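Local coordinates for hypothetical protein (Bacteroides uniformis, PDB 4QE0) that is of unknown function, a DUF5043-family protein built round an antiparallel beta sheet that carries helices, at residues Q40-Y45 and F125-P130; I107-S112 and M119-N124. All blocks are in the same frame, centred on the assembly; numbering follows the deposited sequence.

Contact 1. Residues Q40-Y45 and F125-P130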
ATOM      1  N   GLN A  40     -23.600 -15.874 -11.652  1.00 26.83           N
ATOM      2  CA  GLN A  40     -23.189 -15.585 -10.280  1.00 27.40           C
ATOM      3  C   GLN A  40     -21.996 -14.592 -10.214  1.00 26.85           C
ATOM      4  O   GLN A  40     -21.209 -14.618  -9.277  1.00 26.88           O
ATOM      5  CB  GLN A  40     -22.909 -16.890  -9.544  1.00 27.71           C
ATOM      6  CG  GLN A  40     -24.186 -17.700  -9.321  1.00 29.27           C
ATOM      7  CD  GLN A  40     -25.092 -17.023  -8.326  1.00 28.73           C
ATOM      8  OE1 GLN A  40     -24.717 -16.847  -7.174  1.00 34.06           O
ATOM      9  NE2 GLN A  40     -26.285 -16.640  -8.755  1.00 34.27           N
ATOM     10  N   PHE A  41     -21.916 -13.719 -11.213  1.00 27.26           N
ATOM     11  CA  PHE A  41     -20.887 -12.684 -11.306  1.00 27.22           C
ATOM     12  C   PHE A  41     -21.322 -11.458 -10.518  1.00 26.36           C
ATOM     13  O   PHE A  41     -22.461 -10.993 -10.650  1.00 27.59           O
ATOM     14  CB  PHE A  41     -20.709 -12.311 -12.776  1.00 28.29           C
ATOM     15  CG  PHE A  41     -19.516 -11.446 -13.072  1.00 28.51           C
ATOM     16  CD1 PHE A  41     -18.247 -11.883 -12.758  1.00 29.42           C
ATOM     17  CD2 PHE A  41     -19.666 -10.225 -13.701  1.00 33.13           C
ATOM     18  CE1 PHE A  41     -17.142 -11.120 -13.063  1.00 31.71           C
ATOM     19  CE2 PHE A  41     -18.551  -9.446 -14.007  1.00 31.70           C
ATOM     20  CZ  PHE A  41     -17.302  -9.905 -13.692  1.00 28.48           C
ATOM     21  N   VAL A  42     -20.432 -10.970  -9.660  1.00 25.73           N
ATOM     22  CA  VAL A  42     -20.702  -9.861  -8.769  1.00 24.00           C
ATOM     23  C   VAL A  42     -19.944  -8.635  -9.226  1.00 24.76           C
ATOM     24  O   VAL A  42     -18.781  -8.741  -9.577  1.00 23.63           O
ATOM     25  CB  VAL A  42     -20.252 -10.176  -7.333  1.00 26.93           C
ATOM     26  CG1 VAL A  42     -20.582  -9.024  -6.398  1.00 26.47           C
ATOM     27  CG2 VAL A  42     -20.873 -11.474  -6.846  1.00 27.40           C
ATOM     28  N   THR A  43     -20.615  -7.488  -9.202  1.00 24.49           N
ATOM     29  CA  THR A  43     -19.986  -6.183  -9.420  1.00 25.77           C
ATOM     30  C   THR A  43     -20.255  -5.391  -8.133  1.00 27.22           C
ATOM     31  O   THR A  43     -21.403  -5.188  -7.757  1.00 27.56           O
ATOM     32  CB  THR A  43     -20.565  -5.471 -10.665  1.00 26.25           C
ATOM     33  OG1 THR A  43     -20.420  -6.317 -11.818  1.00 27.93           O
ATOM     34  CG2 THR A  43     -19.855  -4.144 -10.923  1.00 28.95           C
ATOM     35  N   LEU A  44     -19.189  -5.022  -7.430  1.00 24.66           N
ATOM     36  CA  LEU A  44     -19.253  -4.402  -6.113  1.00 22.89           C
ATOM     37  C   LEU A  44     -18.616  -3.031  -6.183  1.00 25.64           C
ATOM     38  O   LEU A  44     -17.458  -2.905  -6.607  1.00 24.80           O
ATOM     39  CB  LEU A  44     -18.516  -5.291  -5.105  1.00 25.08           C
ATOM     40  CG  LEU A  44     -18.464  -4.822  -3.650  1.00 28.29           C
ATOM     41  CD1 LEU A  44     -19.881  -4.824  -3.079  1.00 28.86           C
ATOM     42  CD2 LEU A  44     -17.537  -5.696  -2.815  1.00 30.50           C
ATOM     43  N   TYR A  45     -19.350  -2.006  -5.759  1.00 25.73           N
ATOM     44  CA  TYR A  45     -18.905  -0.628  -5.922  1.00 24.38           C
ATOM     45  C   TYR A  45     -19.568   0.339  -4.989  1.00 27.59           C
ATOM     46  O   TYR A  45     -20.717   0.155  -4.618  1.00 27.79           O
ATOM     47  CB  TYR A  45     -19.120  -0.149  -7.360  1.00 25.56           C
ATOM     48  CG  TYR A  45     -20.527  -0.252  -7.893  1.00 27.92           C
ATOM     49  CD1 TYR A  45     -21.039  -1.471  -8.333  1.00 29.55           C
ATOM     50  CD2 TYR A  45     -21.346   0.868  -7.986  1.00 27.95           C
ATOM     51  CE1 TYR A  45     -22.326  -1.571  -8.850  1.00 31.19           C
ATOM     52  CE2 TYR A  45     -22.622   0.773  -8.523  1.00 28.28           C
ATOM     53  CZ  TYR A  45     -23.103  -0.453  -8.951  1.00 31.80           C
ATOM     54  OH  TYR A  45     -24.371  -0.600  -9.459  1.00 31.20           O
ATOM     55  N   PHE A 125     -16.000 -10.364  -8.889  1.00 23.00           N
ATOM     56  CA  PHE A 125     -15.673 -11.729  -8.528  1.00 23.14           C
ATOM     57  C   PHE A 125     -16.975 -12.539  -8.629  1.00 22.86           C
ATOM     58  O   PHE A 125     -18.005 -11.991  -8.999  1.00 24.86           O
ATOM     59  CB  PHE A 125     -15.122 -11.810  -7.096  1.00 24.17           C
ATOM     60  CG  PHE A 125     -15.940 -11.049  -6.085  1.00 23.90           C
ATOM     61  CD1 PHE A 125     -17.035 -11.644  -5.456  1.00 24.42           C
ATOM     62  CD2 PHE A 125     -15.598  -9.740  -5.746  1.00 24.32           C
ATOM     63  CE1 PHE A 125     -17.787 -10.937  -4.542  1.00 25.60           C
ATOM     64  CE2 PHE A 125     -16.327  -9.038  -4.809  1.00 25.33           C
ATOM     65  CZ  PHE A 125     -17.419  -9.634  -4.205  1.00 27.09           C
ATOM     66  N   PHE A 126     -16.924 -13.821  -8.308  1.00 22.73           N
ATOM     67  CA  PHE A 126     -18.122 -14.675  -8.381  1.00 24.75           C
ATOM     68  C   PHE A 126     -18.572 -15.059  -6.981  1.00 26.21           C
ATOM     69  O   PHE A 126     -17.754 -15.144  -6.070  1.00 27.73           O
ATOM     70  CB  PHE A 126     -17.822 -15.913  -9.211  1.00 26.54           C
ATOM     71  CG  PHE A 126     -17.575 -15.619 -10.672  1.00 27.87           C
ATOM     72  CD1 PHE A 126     -16.316 -15.251 -11.132  1.00 26.26           C
ATOM     73  CD2 PHE A 126     -18.604 -15.733 -11.588  1.00 25.91           C
ATOM     74  CE1 PHE A 126     -16.094 -14.987 -12.474  1.00 28.64           C
ATOM     75  CE2 PHE A 126     -18.391 -15.494 -12.929  1.00 28.54           C
ATOM     76  CZ  PHE A 126     -17.140 -15.118 -13.378  1.00 29.85           C
ATOM     77  N   THR A 127     -19.866 -15.329  -6.812  1.00 25.45           N
ATOM     78  CA  THR A 127     -20.398 -15.624  -5.487  1.00 26.42           C
ATOM     79  C   THR A 127     -19.861 -16.934  -4.922  1.00 26.22           C
ATOM     80  O   THR A 127     -19.860 -17.138  -3.704  1.00 31.57           O
ATOM     81  CB  THR A 127     -21.915 -15.766  -5.488  1.00 28.84           C
ATOM     82  OG1 THR A 127     -22.260 -16.908  -6.271  1.00 25.86           O
ATOM     83  CG2 THR A 127     -22.576 -14.526  -6.030  1.00 28.88           C
ATOM     84  N   PHE A 128     -19.378 -17.808  -5.799  1.00 28.35           N
ATOM     85  CA  PHE A 128     -18.815 -19.088  -5.379  1.00 30.91           C
ATOM     86  C   PHE A 128     -17.322 -19.027  -5.070  1.00 32.32           C
ATOM     87  O   PHE A 128     -16.719 -20.046  -4.734  1.00 31.10           O
ATOM     88  CB  PHE A 128     -19.096 -20.170  -6.415  1.00 30.69           C
ATOM     89  CG  PHE A 128     -18.748 -19.778  -7.837  1.00 27.23           C
ATOM     90  CD1 PHE A 128     -17.449 -19.813  -8.285  1.00 27.79           C
ATOM     91  CD2 PHE A 128     -19.753 -19.419  -8.726  1.00 28.90           C
ATOM     92  CE1 PHE A 128     -17.145 -19.487  -9.594  1.00 29.33           C
ATOM     93  CE2 PHE A 128     -19.455 -19.086 -10.024  1.00 28.65           C
ATOM     94  CZ  PHE A 128     -18.156 -19.128 -10.461  1.00 27.46           C
ATOM     95  N   GLU A 129     -16.729 -17.835  -5.147  1.00 30.56           N
ATOM     96  CA  GLU A 129     -15.322 -17.647  -4.843  1.00 27.82           C
ATOM     97  C   GLU A 129     -15.135 -17.076  -3.439  1.00 26.56           C
ATOM     98  O   GLU A 129     -16.049 -16.481  -2.893  1.00 26.98           O
ATOM     99  CB  GLU A 129     -14.693 -16.693  -5.874  1.00 30.07           C
ATOM    100  CG  GLU A 129     -14.619 -17.278  -7.280  1.00 33.21           C
ATOM    101  CD  GLU A 129     -14.108 -16.299  -8.330  1.00 38.38           C
ATOM    102  OE1 GLU A 129     -14.201 -15.050  -8.121  1.00 30.66           O
ATOM    103  OE2 GLU A 129     -13.623 -16.792  -9.376  1.00 32.40           O
ATOM    104  N   PRO A 130     -13.929 -17.221  -2.878  1.00 26.52           N
ATOM    105  CA  PRO A 130     -13.691 -16.734  -1.509  1.00 27.70           C
ATOM    106  C   PRO A 130     -13.806 -15.216  -1.350  1.00 25.47           C
ATOM    107  O   PRO A 130     -14.100 -14.746  -0.249  1.00 25.33           O
ATOM    108  CB  PRO A 130     -12.274 -17.213  -1.184  1.00 31.69           C
ATOM    109  CG  PRO A 130     -11.680 -17.665  -2.476  1.00 35.18           C
ATOM    110  CD  PRO A 130     -12.786 -17.989  -3.417  1.00 29.95           C
TER
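The Phe126 ring takes Phe41 CD1 over one face, 3.5 Å from Phe126 CZ, and has Glu129 OE1 at its edge, in plane. It sits where strand 41-45 pairs antiparallel with the C-terminal end of strand 118-126: Phe41 opposes Phe126 as a non-hydrogen-bonded pair, Val42 opposes Phe125 as a hydrogen-bonded one. The Phe41 and Phe126 rings meet obliquely, planes at 55°. Phe125, on the other side of the sheet, receives Val42 CB over one face as a CH-pi contact (4.2 Å from Val42 CB to the Phe125 ring centroid) and Leu44 CD2 at its edge. Phe128, in the turn that follows the strand, carries Phe126 CB over one face. Val42 N gives a short bond of 2.7 Å to Phe125 O, whereas the return bond from Phe125 N to Val42 O is longer. Phe126 CG, anti to the carbonyl carbon (chi1 -67°), leaves beside the backbone N, which carries the ring toward Phe41. An alanine at Phe126 would remove this ring and is likely to leave the Phe41 ring freer to turn. After Phe126 the chain makes a type I turn to Glu129, closed by Glu129 N to Phe126 O; Glu129 OE1 also accepts Phe126 N, which approaches from above the carboxylate plane. Val42 also packs on Cys33 and Val35 of the next strand. At the turn Thr127 N bonds Gln40 O, while the bent Gln40 chain, its NE2 held by Asp37 O, brings Gln40 OE1 within 2.6 Å of Thr127 OG1, whose hydroxyl donates in the amide plane, on a lone pair.

Contact 2. Residues I107-S112 and M119-N124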
ATOM      1  N   ILE A 107      -9.976  -6.027 -10.053  1.00 21.32           N
ATOM      2  CA  ILE A 107     -10.045  -4.658  -9.568  1.00 20.78           C
ATOM      3  C   ILE A 107     -10.038  -3.752 -10.775  1.00 21.98           C
ATOM      4  O   ILE A 107      -9.252  -3.962 -11.707  1.00 21.17           O
ATOM      5  CB  ILE A 107      -8.838  -4.274  -8.650  1.00 21.29           C
ATOM      6  CG1 ILE A 107      -8.638  -5.308  -7.543  1.00 23.03           C
ATOM      7  CG2 ILE A 107      -9.025  -2.890  -8.037  1.00 23.60           C
ATOM      8  CD1 ILE A 107      -7.624  -6.374  -7.883  1.00 23.08           C
ATOM      9  N   THR A 108     -10.876  -2.715 -10.745  1.00 22.28           N
ATOM     10  CA  THR A 108     -10.916  -1.725 -11.809  1.00 23.41           C
ATOM     11  C   THR A 108     -10.763  -0.319 -11.228  1.00 25.47           C
ATOM     12  O   THR A 108     -11.495   0.054 -10.307  1.00 24.84           O
ATOM     13  CB  THR A 108     -12.234  -1.851 -12.617  1.00 26.48           C
ATOM     14  OG1 THR A 108     -12.347  -3.176 -13.205  1.00 26.11           O
ATOM     15  CG2 THR A 108     -12.302  -0.839 -13.708  1.00 32.43           C
HETATM   16  N   MSE A 109      -9.806   0.421 -11.760  1.00 21.70           N
HETATM   17  CA  MSE A 109      -9.617   1.845 -11.454  1.00 22.65           C
HETATM   18  C   MSE A 109     -10.051   2.605 -12.674  1.00 24.77           C
HETATM   19  O   MSE A 109      -9.639   2.277 -13.809  1.00 24.98           O
HETATM   20  CB  MSE A 109      -8.148   2.185 -11.188  1.00 23.67           C
HETATM   21  CG  MSE A 109      -7.645   1.626  -9.888  1.00 25.37           C
HETATM   22 SE   MSE A 109      -5.734   2.212  -9.632  0.75 32.21          SE
HETATM   23  CE  MSE A 109      -4.800   1.306 -11.087  1.00 28.49           C
ATOM     24  N   LEU A 110     -10.904   3.607 -12.470  1.00 23.52           N
ATOM     25  CA  LEU A 110     -11.314   4.500 -13.549  1.00 23.56           C
ATOM     26  C   LEU A 110     -10.655   5.846 -13.323  1.00 25.49           C
ATOM     27  O   LEU A 110     -10.881   6.501 -12.294  1.00 26.80           O
ATOM     28  CB  LEU A 110     -12.818   4.633 -13.608  1.00 26.89           C
ATOM     29  CG  LEU A 110     -13.585   3.300 -13.697  1.00 31.51           C
ATOM     30  CD1 LEU A 110     -15.065   3.531 -13.915  1.00 35.87           C
ATOM     31  CD2 LEU A 110     -13.012   2.434 -14.810  1.00 37.54           C
ATOM     32  N   LEU A 111      -9.834   6.249 -14.286  1.00 23.22           N
ATOM     33  CA  LEU A 111      -9.036   7.446 -14.170  1.00 23.06           C
ATOM     34  C   LEU A 111      -9.607   8.625 -14.944  1.00 26.00           C
ATOM     35  O   LEU A 111     -10.184   8.459 -16.024  1.00 25.42           O
ATOM     36  CB  LEU A 111      -7.634   7.204 -14.711  1.00 24.98           C
ATOM     37  CG  LEU A 111      -6.812   6.003 -14.238  1.00 29.77           C
ATOM     38  CD1 LEU A 111      -5.440   6.099 -14.876  1.00 31.79           C
ATOM     39  CD2 LEU A 111      -6.719   5.883 -12.751  1.00 33.63           C
ATOM     40  N   SER A 112      -9.375   9.817 -14.412  1.00 26.48           N
ATOM     41  CA  SER A 112      -9.676  11.051 -15.114  1.00 26.50           C
ATOM     42  C   SER A 112      -8.778  11.171 -16.320  1.00 26.72           C
ATOM     43  O   SER A 112      -7.569  11.019 -16.214  1.00 27.03           O
ATOM     44  CB  SER A 112      -9.453  12.279 -14.229  1.00 30.44           C
ATOM     45  OG  SER A 112      -9.418  13.459 -15.015  1.00 29.43           O
HETATM   46  N   MSE A 119     -10.740   8.242 -10.160  1.00 25.09           N
HETATM   47  CA  MSE A 119     -12.056   8.785  -9.838  1.00 29.24           C
HETATM   48  C   MSE A 119     -12.934   7.780  -9.153  1.00 30.58           C
HETATM   49  O   MSE A 119     -13.687   8.133  -8.251  1.00 27.46           O
HETATM   50  CB  MSE A 119     -12.742   9.216 -11.139  1.00 29.98           C
HETATM   51  CG  MSE A 119     -12.065  10.439 -11.716  1.00 37.89           C
HETATM   52 SE   MSE A 119     -13.056  10.997 -13.348  0.75 44.96          SE
HETATM   53  CE  MSE A 119     -13.246   9.306 -14.352  1.00 43.56           C
ATOM     54  N   GLU A 120     -12.865   6.521  -9.581  1.00 26.69           N
ATOM     55  CA  GLU A 120     -13.708   5.445  -9.047  1.00 25.25           C
ATOM     56  C   GLU A 120     -12.938   4.123  -9.065  1.00 23.45           C
ATOM     57  O   GLU A 120     -12.021   3.945  -9.875  1.00 23.31           O
ATOM     58  CB  GLU A 120     -14.973   5.246  -9.908  1.00 27.79           C
ATOM     59  CG  GLU A 120     -15.857   6.469 -10.019  1.00 36.26           C
ATOM     60  CD  GLU A 120     -17.165   6.237 -10.777  1.00 36.98           C
ATOM     61  OE1 GLU A 120     -17.462   5.106 -11.263  1.00 32.26           O
ATOM     62  OE2 GLU A 120     -17.923   7.233 -10.879  1.00 41.27           O
ATOM     63  N   VAL A 121     -13.356   3.222  -8.186  1.00 24.05           N
ATOM     64  CA  VAL A 121     -12.831   1.867  -8.093  1.00 21.69           C
ATOM     65  C   VAL A 121     -14.022   0.934  -7.997  1.00 24.35           C
ATOM     66  O   VAL A 121     -15.004   1.236  -7.309  1.00 24.18           O
ATOM     67  CB  VAL A 121     -11.922   1.680  -6.858  1.00 22.11           C
ATOM     68  CG1 VAL A 121     -11.405   0.256  -6.789  1.00 23.96           C
ATOM     69  CG2 VAL A 121     -10.747   2.657  -6.890  1.00 21.71           C
ATOM     70  N   ASN A 122     -13.951  -0.199  -8.669  1.00 23.53           N
ATOM     71  CA  ASN A 122     -14.936  -1.241  -8.461  1.00 22.81           C
ATOM     72  C   ASN A 122     -14.287  -2.605  -8.525  1.00 23.18           C
ATOM     73  O   ASN A 122     -13.122  -2.727  -8.938  1.00 23.54           O
ATOM     74  CB  ASN A 122     -16.134  -1.096  -9.397  1.00 25.72           C
ATOM     75  CG  ASN A 122     -15.781  -1.253 -10.858  1.00 28.68           C
ATOM     76  OD1 ASN A 122     -15.388  -2.317 -11.286  1.00 29.40           O
ATOM     77  ND2 ASN A 122     -15.985  -0.200 -11.635  1.00 31.98           N
ATOM     78  N   PHE A 123     -15.011  -3.599  -8.043  1.00 22.51           N
ATOM     79  CA  PHE A 123     -14.502  -4.954  -7.857  1.00 20.65           C
ATOM     80  C   PHE A 123     -15.428  -5.964  -8.557  1.00 24.55           C
ATOM     81  O   PHE A 123     -16.656  -5.787  -8.583  1.00 23.69           O
ATOM     82  CB  PHE A 123     -14.408  -5.269  -6.371  1.00 23.80           C
ATOM     83  CG  PHE A 123     -13.575  -4.299  -5.595  1.00 23.13           C
ATOM     84  CD1 PHE A 123     -12.193  -4.399  -5.611  1.00 23.48           C
ATOM     85  CD2 PHE A 123     -14.152  -3.240  -4.903  1.00 23.73           C
ATOM     86  CE1 PHE A 123     -11.412  -3.475  -4.924  1.00 23.05           C
ATOM     87  CE2 PHE A 123     -13.365  -2.323  -4.209  1.00 26.15           C
ATOM     88  CZ  PHE A 123     -11.992  -2.453  -4.213  1.00 22.30           C
ATOM     89  N   ASN A 124     -14.840  -7.032  -9.100  1.00 21.95           N
ATOM     90  CA  ASN A 124     -15.616  -8.123  -9.680  1.00 23.47           C
ATOM     91  C   ASN A 124     -15.078  -9.452  -9.180  1.00 24.78           C
ATOM     92  O   ASN A 124     -13.867  -9.641  -9.043  1.00 21.61           O
ATOM     93  CB  ASN A 124     -15.579  -8.138 -11.217  1.00 23.72           C
ATOM     94  CG  ASN A 124     -16.294  -6.966 -11.846  1.00 29.14           C
ATOM     95  OD1 ASN A 124     -15.659  -6.072 -12.365  1.00 31.79           O
ATOM     96  ND2 ASN A 124     -17.613  -6.968 -11.807  1.00 28.84           N
TER
HETATM   97  O   HOH W   1     -13.433  -4.688 -11.358  1.00 25.55           O
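Strands 107-111 and 119-124 run antiparallel as a beta hairpin, axes 4.8 Å apart at 166°, with Thr108-Asn122 and Leu110-Glu120 as hydrogen-bonded pairs. Leu110 N to Glu120 O is almost straight, at 177°. Met119 and Glu120 both face Leu110 in a classic beta bulge: Leu110 O takes Met119 N at 2.8 Å and, weakly, Glu120 N. On one face Ile107 CG2 touches both Val121 CG1, lying alongside, and Phe123 CE1 at 4.0 Å. On the other face Thr108 and Asn122 stand side by side, Thr108 CB 3.5 Å from Asn122 OD1. Thr108 OG1, anti to its carbonyl carbon (chi1 -60°), binds a water at 2.6 Å that lies near both Asn122 OD1 and the OD1 of Asn124, whose ND2 bonds Val42 O. Leu110 CD1 rests by Glu120 OE1, although the carboxylate is held by backbone amides of Leu51 and of the dimethylated Lys50. At the turn end the selenomethionine Met119 lays SE 3.8 Å from Ser112 CA, and the bend at chi3 turns CE back to Leu111 O, 3.6 Å away. The chemistry thus divides into an apolar face and a mixed one, where water bridges Thr108 to two asparagines and main-chain amides hold Glu120.

Contacts 1 and 2 lie in one six-stranded antiparallel sheet, their centres about 16 Å apart, and share strand 118-126, which pairs with 106-111 on one flank and 41-45 on the other. Along the chain contact 2 is nested inside the loop closed by contact 1: a local hairpin sits between segments separated by 79 residues, which include helices 78-90 and 96-100. The two contacts meet where Leu44 N reaches Phe123 O and Asn124 ND2 reaches Val42 O, both probable hydrogen bonds. The shared strand thus joins the N-terminal strands to the later hairpin, and through it to strand 164-169, making one continuous sheet; all four segments lie within the DUF5043 range.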